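Local coordinates for long form salivary protein D7L1 (Anopheles stephensi, PDB 3NGV) that binds and sequesters cysteinyl leukotrienes and thromboxane A2 analogues, blunting the host response while the female mosquito feeds on blood, at residues 72-77 and 93-98. Residues are numbered along the deposited sequence; the frame is centred on the assembly and turned at random.
Sequences DRIPVQ and TEYQKA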
loop_
_atom_site.group_PDB
_atom_site.type_symbol
_atom_site.label_atom_id
_atom_site.label_comp_id
_atom_site.label_asym_id
_atom_site.label_seq_id
_atom_site.Cartn_x
_atom_site.Cartn_y
_atom_site.Cartn_z
ATOM N N ASP A 72 22.252 3.708 -2.455
ATOM C CA ASP A 72 22.462 4.342 -1.132
ATOM C C ASP A 72 21.287 4.197 -0.127
ATOM O O ASP A 72 21.427 4.473 1.055
ATOM C CB ASP A 72 22.930 5.826 -1.250
ATOM C CG ASP A 72 21.881 6.756 -1.879
ATOM O OD1 ASP A 72 20.746 6.338 -2.270
ATOM O OD2 ASP A 72 22.204 7.984 -2.066
ATOM N N ARG A 73 20.150 3.657 -0.588
ATOM C CA ARG A 73 19.025 3.411 0.316
ATOM C C ARG A 73 19.106 2.092 1.018
ATOM O O ARG A 73 18.556 1.924 2.104
ATOM C CB ARG A 73 17.678 3.529 -0.492
ATOM C CG ARG A 73 17.651 5.022 -0.985
ATOM C CD ARG A 73 16.293 5.194 -1.705
ATOM N NE ARG A 73 16.257 6.557 -2.282
ATOM C CZ ARG A 73 15.288 7.017 -3.094
ATOM N NH1 ARG A 73 14.326 6.236 -3.599
ATOM N NH2 ARG A 73 15.350 8.298 -3.524
ATOM N N ILE A 74 19.858 1.167 0.428
ATOM C CA ILE A 74 20.060 -0.172 1.043
ATOM C C ILE A 74 20.602 -0.052 2.517
ATOM O O ILE A 74 20.009 -0.602 3.432
ATOM C CB ILE A 74 20.922 -1.066 0.134
ATOM C CG1 ILE A 74 20.023 -1.523 -1.039
ATOM C CG2 ILE A 74 21.469 -2.324 0.946
ATOM C CD1 ILE A 74 20.901 -2.207 -2.184
ATOM N N PRO A 75 21.705 0.666 2.734
ATOM C CA PRO A 75 22.192 0.734 4.142
ATOM C C PRO A 75 21.245 1.482 5.062
ATOM O O PRO A 75 21.209 1.195 6.238
ATOM C CB PRO A 75 23.514 1.543 4.032
ATOM C CG PRO A 75 23.495 2.224 2.591
ATOM C CD PRO A 75 22.663 1.239 1.757
ATOM N N VAL A 76 20.513 2.475 4.503
ATOM C CA VAL A 76 19.488 3.210 5.278
ATOM C C VAL A 76 18.318 2.287 5.696
ATOM O O VAL A 76 17.917 2.278 6.866
ATOM C CB VAL A 76 18.925 4.440 4.493
ATOM C CG1 VAL A 76 17.853 5.202 5.341
ATOM C CG2 VAL A 76 20.091 5.420 4.047
ATOM N N GLN A 77 17.819 1.500 4.740
ATOM C CA GLN A 77 16.793 0.457 5.066
ATOM C C GLN A 77 17.299 -0.518 6.155
ATOM O O GLN A 77 16.628 -0.791 7.159
ATOM C CB GLN A 77 16.397 -0.284 3.803
ATOM C CG GLN A 77 15.294 -1.320 4.108
ATOM C CD GLN A 77 13.941 -0.612 4.395
ATOM O OE1 GLN A 77 13.738 0.562 4.046
ATOM N NE2 GLN A 77 13.009 -1.347 5.005
ATOM N N THR A 93 26.713 -4.484 2.811
ATOM C CA THR A 93 27.678 -3.781 1.958
ATOM C C THR A 93 27.802 -4.421 0.578
ATOM O O THR A 93 27.876 -3.729 -0.417
ATOM C CB THR A 93 29.054 -3.796 2.672
ATOM O OG1 THR A 93 28.874 -2.931 3.805
ATOM C CG2 THR A 93 30.119 -3.174 1.753
ATOM N N GLU A 94 27.847 -5.730 0.504
ATOM C CA GLU A 94 27.973 -6.400 -0.771
ATOM C C GLU A 94 26.748 -6.156 -1.682
ATOM O O GLU A 94 26.870 -5.971 -2.895
ATOM C CB GLU A 94 28.276 -7.916 -0.599
ATOM C CG GLU A 94 29.744 -8.182 -0.025
ATOM C CD GLU A 94 30.910 -7.415 -0.785
ATOM O OE1 GLU A 94 31.016 -7.626 -2.021
ATOM O OE2 GLU A 94 31.734 -6.586 -0.184
ATOM N N TYR A 95 25.576 -6.147 -1.069
ATOM C CA TYR A 95 24.325 -5.909 -1.823
ATOM C C TYR A 95 24.377 -4.480 -2.376
ATOM O O TYR A 95 24.056 -4.223 -3.550
ATOM C CB TYR A 95 23.167 -6.124 -0.826
ATOM C CG TYR A 95 21.738 -5.913 -1.333
ATOM C CD1 TYR A 95 21.406 -6.074 -2.690
ATOM C CD2 TYR A 95 20.697 -5.654 -0.388
ATOM C CE1 TYR A 95 20.015 -5.934 -3.138
ATOM C CE2 TYR A 95 19.332 -5.513 -0.830
ATOM C CZ TYR A 95 19.057 -5.619 -2.189
ATOM O OH TYR A 95 17.748 -5.461 -2.584
ATOM N N GLN A 96 24.792 -3.540 -1.537
ATOM C CA GLN A 96 24.957 -2.152 -1.988
ATOM C C GLN A 96 25.903 -2.044 -3.194
ATOM O O GLN A 96 25.554 -1.327 -4.165
ATOM C CB GLN A 96 25.391 -1.225 -0.821
ATOM C CG GLN A 96 25.351 0.283 -1.278
ATOM C CD GLN A 96 25.842 1.216 -0.187
ATOM O OE1 GLN A 96 26.150 0.781 0.914
ATOM N NE2 GLN A 96 25.765 2.504 -0.444
ATOM N N LYS A 97 27.064 -2.704 -3.088
ATOM C CA LYS A 97 28.040 -2.681 -4.189
ATOM C C LYS A 97 27.399 -3.205 -5.493
ATOM O O LYS A 97 27.669 -2.680 -6.586
ATOM C CB LYS A 97 29.268 -3.523 -3.829
ATOM C CG LYS A 97 30.130 -2.814 -2.714
ATOM C CD LYS A 97 31.346 -3.761 -2.521
ATOM C CE LYS A 97 32.271 -3.260 -1.471
ATOM N NZ LYS A 97 33.343 -4.315 -1.316
ATOM N N ALA A 98 26.741 -4.351 -5.347
ATOM C CA ALA A 98 26.190 -5.086 -6.515
ATOM C C ALA A 98 25.144 -4.165 -7.154
ATOM O O ALA A 98 25.152 -3.988 -8.382
ATOM C CB ALA A 98 25.567 -6.402 -6.092
#
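Ile74 sets its terminal methyl squarely over the ring of Tyr95: CD1 lies 3.6 Å from the ring centroid and only 1° off the ring normal, which identifies a CH-pi contact with the face. The same methyl is 3.9 Å from CZ and equally far from CD2 of Tyr95, as expected for a group centred on the ring. The CG2 branch of Ile74 comes down on the same side of the ring, 3.7 Å from Tyr95 CD2. Tyr95 reaches this position with CG anti to its backbone N (chi1 179°), and its OH is hydrogen-bonded to the hydroxyl of Tyr116, which restrains the far end of the ring. Both residues are buried; Val92 and Leu99 also touch Ile74, while Phe123 and Leu126 of helix 109-130 pack on Tyr95.

The contact joins helices 73-85 and 89-100, successive in the chain and nearly antiparallel here, as an alpha-helical hairpin in the first of two odorant-binding-protein-like domains. Over residues 73-77 and 93-98 the two axes run at 154° and approach to 9.3 Å, and the Tyr95 side chain lies about 7 Å from that of Trp39, a leukotriene C4-binding residue.

The outer side is looser and more polar. Gln96, with CG anti to the backbone nitrogen and the chain extended beyond it, crosses Pro75 at about a right angle. Its OE1 meets carbon there, 3.5 Å from Pro75 CG, and its NE2 stands 3.8 Å from Asp72 CA. These are van der Waals approaches at the partly exposed margin, where the carboxylate-bearing side chain of Asp72 starts away from helix 89-100.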